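PDB 4RNL: possible galactose mutarotase from Streptomyces platensis subsp. rosaceus, which is of unknown function but probably interconverts the alpha and beta anomers of galactose or a related aldose, as aldose 1-epimerases do. Local coordinates for residues V22-L27 with R35-T40; D172-V177 with L326-S331; N244-G249 with Q310-S315. All coordinates share one frame; numbering follows the deposited sequence.

In the fold
The three contacts lie in different parts of a protein built of beta sheets and loops, with hardly any helix, and share no residues. Contact 1 pairs neighbouring strands of a five-stranded antiparallel sheet and is remote from the others, its centre 29 Å from those of contacts 2 and 3. Contacts 1 and 3 are on opposite sides of the chain's centre. Contacts 2 and 3 are closer, with nearest atoms about 6 Å apart, and both of contact 3's segments fall between those of contact 2 in sequence. In aldose 1-epimerases the catalytic base is a glutamate on the strand leading into a Gln-x-x-Pro-Asp sequence like that of 310-315, so contact 3 is probably the nearest to the active site.

Contact 1 (V22-L27 with R35-T40); sequences VDRWTL and RVRVLT
Arg24 and Arg37 meet on one face of this antiparallel hairpin: CD of Arg37 lies over the rim of the Arg24 guanidinium, 3.6 Å from Arg24 NH1. With CG anti to the backbone N (chi1 -179°), Arg24 runs its methylenes alongside Leu39, its CG 3.7 Å from Leu39 CD2. Thr26 lies beside Arg37, its OG1 3.8 Å from Arg37 CG. Beneath these side chains, Trp25 N gives Val38 O an almost straight bond (2.7 Å, 178°), and Val38 N answers to Trp25 O; Leu27 and Val36 pair likewise. Where the second strand ends, Thr40 turns its hydroxyl back (chi1 58°), and Thr40 OG1 takes the hydrogen of Asp23 N at 3.0 Å in place of a strand carbonyl, while Thr40 N returns a bond to Asp23 O. Thr40 CG2 sits at the edge of the Trp25 indole, 3.9 Å from NE1. Trp25, Leu27, Val36 and Val38 form the buried face, and Trp25 also packs on strand 125-129. Farther out, Gln46 binds Arg24 NH1 and Glu49 forms a salt bridge with Arg35. The other face is mixed: Leu39 is buried beside the Arg24 methylenes, and the partly exposed arginines' crowded charge is probably eased by Glu49.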
loop_
_atom_site.group_PDB
_atom_site.type_symbol
_atom_site.label_atom_id
_atom_site.label_comp_id
_atom_site.label_asym_id
_atom_site.label_seq_id
_atom_site.Cartn_x
_atom_site.Cartn_y
_atom_site.Cartn_z
ATOM N N VAL A 22 -6.559 16.769 11.554
ATOM C CA VAL A 22 -5.663 16.021 10.684
ATOM C C VAL A 22 -4.597 16.981 10.159
ATOM O O VAL A 22 -4.910 18.107 9.786
ATOM C CB VAL A 22 -6.446 15.410 9.493
ATOM C CG1 VAL A 22 -5.494 14.731 8.498
ATOM C CG2 VAL A 22 -7.505 14.432 10.002
ATOM N N ASP A 23 -3.341 16.541 10.167
ATOM C CA ASP A 23 -2.234 17.339 9.643
ATOM C C ASP A 23 -1.721 16.754 8.333
ATOM O O ASP A 23 -1.851 15.555 8.090
ATOM C CB ASP A 23 -1.071 17.369 10.641
ATOM C CG ASP A 23 -1.288 18.337 11.777
ATOM O OD1 ASP A 23 -2.142 19.246 11.659
ATOM O OD2 ASP A 23 -0.573 18.198 12.796
ATOM N N ARG A 24 -1.142 17.607 7.490
ATOM C CA ARG A 24 -0.465 17.147 6.273
ATOM C C ARG A 24 1.031 17.435 6.372
ATOM O O ARG A 24 1.437 18.571 6.609
ATOM C CB ARG A 24 -1.050 17.801 5.013
ATOM C CG ARG A 24 -0.376 17.316 3.721
ATOM C CD ARG A 24 -1.156 17.688 2.474
ATOM N NE ARG A 24 -1.200 19.135 2.253
ATOM C CZ ARG A 24 -1.684 19.709 1.155
ATOM N NH1 ARG A 24 -2.174 18.960 0.178
ATOM N NH2 ARG A 24 -1.681 21.035 1.033
ATOM N N TRP A 25 1.848 16.403 6.208
ATOM C CA TRP A 25 3.298 16.561 6.256
ATOM C C TRP A 25 3.843 16.564 4.842
ATOM O O TRP A 25 3.481 15.708 4.027
ATOM C CB TRP A 25 3.917 15.415 7.054
ATOM C CG TRP A 25 3.645 15.520 8.532
ATOM C CD1 TRP A 25 2.471 15.230 9.179
ATOM C CD2 TRP A 25 4.567 15.948 9.544
ATOM N NE1 TRP A 25 2.618 15.448 10.536
ATOM C CE2 TRP A 25 3.888 15.894 10.780
ATOM C CE3 TRP A 25 5.897 16.382 9.519
ATOM C CZ2 TRP A 25 4.501 16.256 11.985
ATOM C CZ3 TRP A 25 6.504 16.732 10.715
ATOM C CH2 TRP A 25 5.805 16.669 11.931
ATOM N N THR A 26 4.705 17.531 4.542
ATOM C CA THR A 26 5.281 17.644 3.207
ATOM C C THR A 26 6.763 17.328 3.255
ATOM O O THR A 26 7.511 17.932 4.028
ATOM C CB THR A 26 5.096 19.050 2.619
ATOM O OG1 THR A 26 3.701 19.330 2.484
ATOM C CG2 THR A 26 5.740 19.137 1.242
ATOM N N LEU A 27 7.172 16.354 2.447
ATOM C CA LEU A 27 8.578 15.987 2.315
ATOM C C LEU A 27 9.020 16.453 0.937
ATOM O O LEU A 27 8.411 16.080 -0.069
ATOM C CB LEU A 27 8.745 14.463 2.428
ATOM C CG LEU A 27 8.706 13.793 3.808
ATOM C CD1 LEU A 27 7.516 14.217 4.650
ATOM C CD2 LEU A 27 8.705 12.285 3.665
ATOM N N ARG A 35 8.394 15.442 -4.293
ATOM C CA ARG A 35 7.596 16.003 -3.212
ATOM C C ARG A 35 6.561 14.941 -2.871
ATOM O O ARG A 35 5.867 14.415 -3.758
ATOM C CB ARG A 35 6.926 17.334 -3.601
ATOM C CG ARG A 35 6.100 17.927 -2.452
ATOM C CD ARG A 35 5.771 19.397 -2.651
ATOM N NE ARG A 35 5.069 19.638 -3.906
ATOM C CZ ARG A 35 5.010 20.824 -4.507
ATOM N NH1 ARG A 35 5.609 21.873 -3.955
ATOM N NH2 ARG A 35 4.354 20.959 -5.654
ATOM N N VAL A 36 6.506 14.590 -1.596
ATOM C CA VAL A 36 5.554 13.613 -1.100
ATOM C C VAL A 36 4.800 14.257 0.043
ATOM O O VAL A 36 5.406 14.887 0.911
ATOM C CB VAL A 36 6.275 12.342 -0.595
ATOM C CG1 VAL A 36 5.274 11.374 0.044
ATOM C CG2 VAL A 36 7.030 11.656 -1.749
ATOM N N ARG A 37 3.477 14.129 0.043
ATOM C CA ARG A 37 2.690 14.640 1.162
ATOM C C ARG A 37 1.976 13.486 1.851
ATOM O O ARG A 37 1.402 12.626 1.182
ATOM C CB ARG A 37 1.681 15.683 0.678
ATOM C CG ARG A 37 2.321 16.885 -0.004
ATOM C CD ARG A 37 1.288 17.960 -0.307
ATOM N NE ARG A 37 1.887 19.099 -1.001
ATOM C CZ ARG A 37 1.681 19.384 -2.282
ATOM N NH1 ARG A 37 0.877 18.618 -3.012
ATOM N NH2 ARG A 37 2.270 20.437 -2.835
ATOM N N VAL A 38 2.017 13.481 3.182
ATOM C CA VAL A 38 1.489 12.385 3.991
ATOM C C VAL A 38 0.523 12.943 5.036
ATOM O O VAL A 38 0.823 13.944 5.704
ATOM C CB VAL A 38 2.622 11.627 4.715
ATOM C CG1 VAL A 38 2.056 10.496 5.564
ATOM C CG2 VAL A 38 3.636 11.066 3.706
ATOM N N LEU A 39 -0.637 12.308 5.168
ATOM C CA LEU A 39 -1.658 12.773 6.112
ATOM C C LEU A 39 -1.611 11.964 7.391
ATOM O O LEU A 39 -1.337 10.764 7.351
ATOM C CB LEU A 39 -3.052 12.630 5.507
ATOM C CG LEU A 39 -3.275 13.142 4.086
ATOM C CD1 LEU A 39 -4.732 12.921 3.720
ATOM C CD2 LEU A 39 -2.894 14.620 3.959
ATOM N N THR A 40 -1.901 12.595 8.528
ATOM C CA THR A 40 -2.000 11.836 9.779
ATOM C C THR A 40 -3.264 10.975 9.785
ATOM O O THR A 40 -3.388 10.041 10.581
ATOM C CB THR A 40 -1.978 12.732 11.023
ATOM O OG1 THR A 40 -3.054 13.677 10.956
ATOM C CG2 THR A 40 -0.653 13.473 11.124
HETATM O O HOH W 1 2.279 20.859 0.653
#

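Contact 2 (D172-V177 with L326-S331); sequences DAPTVV and LRPGES
Thr175 and Leu326 form one antiparallel hydrogen-bonded pair, Thr175 N giving to Leu326 O at 3.0 Å and Leu326 N to Thr175 O at 2.9 Å, the second bond straighter (167°) but tilted from the carbonyl plane. Just before this pair, the CA of Pro174 brings its hydrogen to the same Leu326 O, which is therefore met from two neighbouring residues. Proline suits this place because it has no N-H to satisfy and brings a compact apolar ring: Pro174 CD lies 3.9 Å from Pro328 CD, the two rings crossing at about a right angle. Pro328 reaches farther along the opposite segment, its CG resting 3.6 Å from the carbonyl carbon of Asp172.

These segments lie at the ends of two adjacent strands of the large antiparallel sheet: 172-177 follows strand 162-171, while the segment 326-331 leads into strand 332-342, so this single bridge ties the two together beyond the sheet. The second segment holds a type II beta turn from Arg327 to Glu330, closed by the backbone bond from Glu330 N to Arg327 O. Pro328 has the backbone angles its second position needs, and Gly329 occupies the third, where a side chain would be jammed against the preceding carbonyl. In addition, Glu330 OE1 accepts from Arg327 N at 2.8 Å, approached from above the carboxylate plane.

Arg327 starts beside its own backbone N (chi1 -67°) and then runs extended, which carries its guanidinium to Pro174; NH1 is 3.5 Å from Pro174 CG, and the same NH1 forms a salt bridge with Asp97. On the buried side, Val177 CG2 touches Leu326 CB at 4.1 Å, and both side chains also pack on Leu150 and Tyr332. Thr175 OG1 is engaged away from the pairing, by Pro147 O and Arg84 NH1.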
loop_
_atom_site.group_PDB
_atom_site.type_symbol
_atom_site.label_atom_id
_atom_site.label_comp_id
_atom_site.label_asym_id
_atom_site.label_seq_id
_atom_site.Cartn_x
_atom_site.Cartn_y
_atom_site.Cartn_z
ATOM N N ASP A 172 1.430 -7.045 22.782
ATOM C CA ASP A 172 1.428 -7.605 24.138
ATOM C C ASP A 172 0.740 -8.972 24.228
ATOM O O ASP A 172 0.656 -9.574 25.304
ATOM C CB ASP A 172 0.871 -6.612 25.183
ATOM C CG ASP A 172 -0.621 -6.343 25.030
ATOM O OD1 ASP A 172 -1.283 -6.963 24.168
ATOM O OD2 ASP A 172 -1.142 -5.502 25.799
ATOM N N ALA A 173 0.256 -9.462 23.091
ATOM C CA ALA A 173 -0.334 -10.800 23.024
ATOM C C ALA A 173 -0.273 -11.296 21.585
ATOM O O ALA A 173 -0.245 -10.477 20.668
ATOM C CB ALA A 173 -1.773 -10.770 23.527
ATOM N N PRO A 174 -0.247 -12.627 21.379
ATOM C CA PRO A 174 -0.170 -13.143 20.003
ATOM C C PRO A 174 -1.263 -12.567 19.111
ATOM O O PRO A 174 -2.420 -12.434 19.531
ATOM C CB PRO A 174 -0.365 -14.654 20.181
ATOM C CG PRO A 174 0.175 -14.930 21.560
ATOM C CD PRO A 174 -0.187 -13.711 22.382
ATOM N N THR A 175 -0.878 -12.191 17.898
ATOM C CA THR A 175 -1.799 -11.574 16.972
ATOM C C THR A 175 -1.313 -11.852 15.560
ATOM O O THR A 175 -0.293 -12.513 15.381
ATOM C CB THR A 175 -1.896 -10.056 17.231
ATOM O OG1 THR A 175 -3.065 -9.537 16.588
ATOM C CG2 THR A 175 -0.645 -9.312 16.737
ATOM N N VAL A 176 -2.043 -11.364 14.561
ATOM C CA VAL A 176 -1.550 -11.385 13.193
ATOM C C VAL A 176 -1.399 -9.941 12.727
ATOM O O VAL A 176 -2.164 -9.064 13.147
ATOM C CB VAL A 176 -2.472 -12.172 12.239
ATOM C CG1 VAL A 176 -2.534 -13.640 12.642
ATOM C CG2 VAL A 176 -3.876 -11.569 12.222
ATOM N N VAL A 177 -0.384 -9.698 11.895
ATOM C CA VAL A 177 -0.056 -8.358 11.411
ATOM C C VAL A 177 0.411 -8.459 9.962
ATOM O O VAL A 177 1.212 -9.331 9.618
ATOM C CB VAL A 177 1.089 -7.710 12.217
ATOM C CG1 VAL A 177 1.271 -6.247 11.776
ATOM C CG2 VAL A 177 0.825 -7.767 13.688
ATOM N N LEU A 326 2.575 -12.470 15.073
ATOM C CA LEU A 326 3.540 -11.730 15.888
ATOM C C LEU A 326 3.271 -12.057 17.354
ATOM O O LEU A 326 2.115 -12.079 17.782
ATOM C CB LEU A 326 3.421 -10.220 15.658
ATOM C CG LEU A 326 4.404 -9.362 16.461
ATOM C CD1 LEU A 326 5.833 -9.591 15.968
ATOM C CD2 LEU A 326 4.045 -7.882 16.401
ATOM N N ARG A 327 4.333 -12.322 18.115
ATOM C CA ARG A 327 4.203 -12.700 19.519
ATOM C C ARG A 327 4.941 -11.726 20.425
ATOM O O ARG A 327 5.839 -11.027 19.966
ATOM C CB ARG A 327 4.725 -14.121 19.724
ATOM C CG ARG A 327 3.866 -15.156 19.048
ATOM C CD ARG A 327 4.383 -16.566 19.264
ATOM N NE ARG A 327 3.604 -17.489 18.445
ATOM C CZ ARG A 327 2.400 -17.938 18.782
ATOM N NH1 ARG A 327 1.852 -17.571 19.933
ATOM N NH2 ARG A 327 1.747 -18.758 17.973
ATOM N N PRO A 328 4.557 -11.665 21.714
ATOM C CA PRO A 328 5.259 -10.751 22.621
ATOM C C PRO A 328 6.757 -11.030 22.654
ATOM O O PRO A 328 7.162 -12.194 22.614
ATOM C CB PRO A 328 4.624 -11.058 23.982
ATOM C CG PRO A 328 3.245 -11.501 23.644
ATOM C CD PRO A 328 3.396 -12.299 22.364
ATOM N N GLY A 329 7.567 -9.977 22.694
ATOM C CA GLY A 329 9.007 -10.149 22.698
ATOM C C GLY A 329 9.598 -10.117 21.300
ATOM O O GLY A 329 10.812 -9.985 21.141
ATOM N N GLU A 330 8.746 -10.248 20.286
ATOM C CA GLU A 330 9.197 -10.197 18.900
ATOM C C GLU A 330 9.042 -8.797 18.324
ATOM O O GLU A 330 8.367 -7.953 18.907
ATOM C CB GLU A 330 8.411 -11.189 18.045
ATOM C CG GLU A 330 8.547 -12.635 18.488
ATOM C CD GLU A 330 7.755 -13.584 17.612
ATOM O OE1 GLU A 330 6.755 -13.148 17.006
ATOM O OE2 GLU A 330 8.136 -14.770 17.522
ATOM N N SER A 331 9.658 -8.561 17.168
ATOM C CA SER A 331 9.597 -7.257 16.507
ATOM C C SER A 331 9.221 -7.442 15.047
ATOM O O SER A 331 9.933 -8.111 14.295
ATOM C CB SER A 331 10.947 -6.540 16.619
ATOM O OG SER A 331 10.995 -5.393 15.791
#

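Contact 3 (N244-G249 with Q310-S315); sequences NFALDG and QHFPDS
Asn244 reaches from its strand toward the end of strand 305-310 and the loop after it, where three side chains touch it. Its CG stands anti to the backbone N (chi1 173°), which carries the amide across to lie between Gln310 NE2 and the ring of Phe312. Asn244 OD1 takes a hydrogen from Gln310 NE2 at 3.0 Å in a nearly straight bond, the oxygen lying close to the plane of the glutamine amide. Gln310 sets its CG between its backbone N and carbonyl carbon (chi1 62°) and is extended only beyond it; its NE2 also binds Gln280 OE1 on strand 278-282. At the other end, Asn244 ND2 lies 3.3 Å from Phe312 CD1, the amide and ring planes 59° apart, while it bonds to Thr208 OG1. The shaft of the asparagine is covered too, since Pro313 CD rests 3.5 Å from Asn244 CB.

Phe312 continues past the amide so that its CZ meets Ala246 CB at 3.8 Å; the small methyl allows the ring to lie close to the strand. Phe321 packs edge-to-face with this ring. Pro313 occupies the second position of a type II turn from Phe312 to Ser315. With an alanine in place of Asn244, Gln310 and Thr208 would probably each lose a partner, and the ring of Phe312 would be likely to border a gap.

In aldose 1-epimerases a catalytic glutamate generally lies on the strand just ahead of a Gln-x-x-Pro-Asp sequence like this one, so the site is probably near. The buried Asn244 amide has both its oxygen and its nitrogen engaged, which fixes its rotation.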
loop_
_atom_site.group_PDB
_atom_site.type_symbol
_atom_site.label_atom_id
_atom_site.label_comp_id
_atom_site.label_asym_id
_atom_site.label_seq_id
_atom_site.Cartn_x
_atom_site.Cartn_y
_atom_site.Cartn_z
ATOM N N ASN A 244 -2.309 -11.552 -5.936
ATOM C CA ASN A 244 -1.047 -11.585 -5.220
ATOM C C ASN A 244 -0.017 -12.392 -5.999
ATOM O O ASN A 244 -0.306 -13.498 -6.469
ATOM C CB ASN A 244 -1.251 -12.226 -3.836
ATOM C CG ASN A 244 0.060 -12.455 -3.095
ATOM O OD1 ASN A 244 0.633 -11.525 -2.519
ATOM N ND2 ASN A 244 0.529 -13.704 -3.087
ATOM N N PHE A 245 1.184 -11.835 -6.124
ATOM C CA PHE A 245 2.321 -12.549 -6.698
ATOM C C PHE A 245 3.261 -13.024 -5.587
ATOM O O PHE A 245 3.528 -12.293 -4.638
ATOM C CB PHE A 245 3.057 -11.637 -7.695
ATOM C CG PHE A 245 2.254 -11.341 -8.929
ATOM C CD1 PHE A 245 1.264 -10.365 -8.912
ATOM C CD2 PHE A 245 2.444 -12.086 -10.086
ATOM C CE1 PHE A 245 0.494 -10.110 -10.033
ATOM C CE2 PHE A 245 1.678 -11.835 -11.217
ATOM C CZ PHE A 245 0.702 -10.858 -11.194
ATOM N N ALA A 246 3.744 -14.259 -5.704
ATOM C CA ALA A 246 4.738 -14.788 -4.777
ATOM C C ALA A 246 6.118 -14.363 -5.272
ATOM O O ALA A 246 6.651 -14.920 -6.235
ATOM C CB ALA A 246 4.631 -16.319 -4.703
ATOM N N LEU A 247 6.691 -13.362 -4.622
ATOM C CA LEU A 247 7.967 -12.815 -5.057
ATOM C C LEU A 247 9.082 -13.828 -4.888
ATOM O O LEU A 247 9.155 -14.518 -3.867
ATOM C CB LEU A 247 8.281 -11.551 -4.248
ATOM C CG LEU A 247 7.185 -10.496 -4.377
ATOM C CD1 LEU A 247 7.490 -9.285 -3.497
ATOM C CD2 LEU A 247 7.053 -10.076 -5.834
ATOM N N ASP A 248 9.953 -13.931 -5.888
ATOM C CA ASP A 248 11.087 -14.850 -5.791
ATOM C C ASP A 248 11.956 -14.496 -4.581
ATOM O O ASP A 248 12.277 -13.326 -4.356
ATOM C CB ASP A 248 11.922 -14.818 -7.079
ATOM C CG ASP A 248 11.119 -15.249 -8.305
ATOM O OD1 ASP A 248 10.116 -15.982 -8.145
ATOM O OD2 ASP A 248 11.496 -14.862 -9.427
ATOM N N GLY A 249 12.306 -15.501 -3.788
ATOM C CA GLY A 249 13.132 -15.281 -2.613
ATOM C C GLY A 249 12.333 -15.156 -1.331
ATOM O O GLY A 249 12.903 -15.215 -0.241
ATOM N N GLN A 310 3.273 -7.146 0.617
ATOM C CA GLN A 310 2.454 -7.734 1.665
ATOM C C GLN A 310 2.794 -9.199 1.884
ATOM O O GLN A 310 3.525 -9.806 1.096
ATOM C CB GLN A 310 0.989 -7.633 1.230
ATOM C CG GLN A 310 0.730 -8.418 -0.063
ATOM C CD GLN A 310 -0.730 -8.508 -0.418
ATOM O OE1 GLN A 310 -1.552 -7.765 0.117
ATOM N NE2 GLN A 310 -1.071 -9.433 -1.321
ATOM N N HIS A 311 2.279 -9.767 2.969
ATOM C CA HIS A 311 2.179 -11.221 3.066
ATOM C C HIS A 311 0.912 -11.660 2.317
ATOM O O HIS A 311 0.058 -10.829 2.000
ATOM C CB HIS A 311 2.169 -11.675 4.530
ATOM C CG HIS A 311 3.538 -11.798 5.133
ATOM N ND1 HIS A 311 4.479 -10.792 5.053
ATOM C CD2 HIS A 311 4.118 -12.804 5.826
ATOM C CE1 HIS A 311 5.583 -11.177 5.667
ATOM N NE2 HIS A 311 5.392 -12.396 6.145
ATOM N N PHE A 312 0.802 -12.952 2.018
ATOM C CA PHE A 312 -0.235 -13.453 1.109
ATOM C C PHE A 312 -1.647 -13.320 1.691
ATOM O O PHE A 312 -1.830 -13.411 2.910
ATOM C CB PHE A 312 0.002 -14.939 0.789
ATOM C CG PHE A 312 1.327 -15.247 0.135
ATOM C CD1 PHE A 312 2.181 -14.241 -0.310
ATOM C CD2 PHE A 312 1.710 -16.571 -0.045
ATOM C CE1 PHE A 312 3.397 -14.560 -0.914
ATOM C CE2 PHE A 312 2.916 -16.896 -0.644
ATOM C CZ PHE A 312 3.762 -15.885 -1.079
ATOM N N PRO A 313 -2.658 -13.118 0.821
ATOM C CA PRO A 313 -4.061 -13.097 1.259
ATOM C C PRO A 313 -4.419 -14.347 2.048
ATOM O O PRO A 313 -3.954 -15.437 1.705
ATOM C CB PRO A 313 -4.841 -13.088 -0.063
ATOM C CG PRO A 313 -3.911 -12.408 -1.029
ATOM C CD PRO A 313 -2.525 -12.848 -0.625
ATOM N N ASP A 314 -5.226 -14.172 3.094
ATOM C CA ASP A 314 -5.774 -15.272 3.888
ATOM C C ASP A 314 -4.718 -16.069 4.656
ATOM O O ASP A 314 -4.953 -17.216 5.028
ATOM C CB ASP A 314 -6.630 -16.217 3.028
ATOM C CG ASP A 314 -7.606 -17.033 3.862
ATOM O OD1 ASP A 314 -8.072 -16.504 4.898
ATOM O OD2 ASP A 314 -7.902 -18.199 3.504
ATOM N N SER A 315 -3.558 -15.466 4.901
ATOM C CA SER A 315 -2.501 -16.175 5.642
ATOM C C SER A 315 -2.902 -16.691 7.029
ATOM O O SER A 315 -2.455 -17.780 7.428
ATOM C CB SER A 315 -1.220 -15.331 5.726
ATOM O OG SER A 315 -0.682 -15.101 4.426
#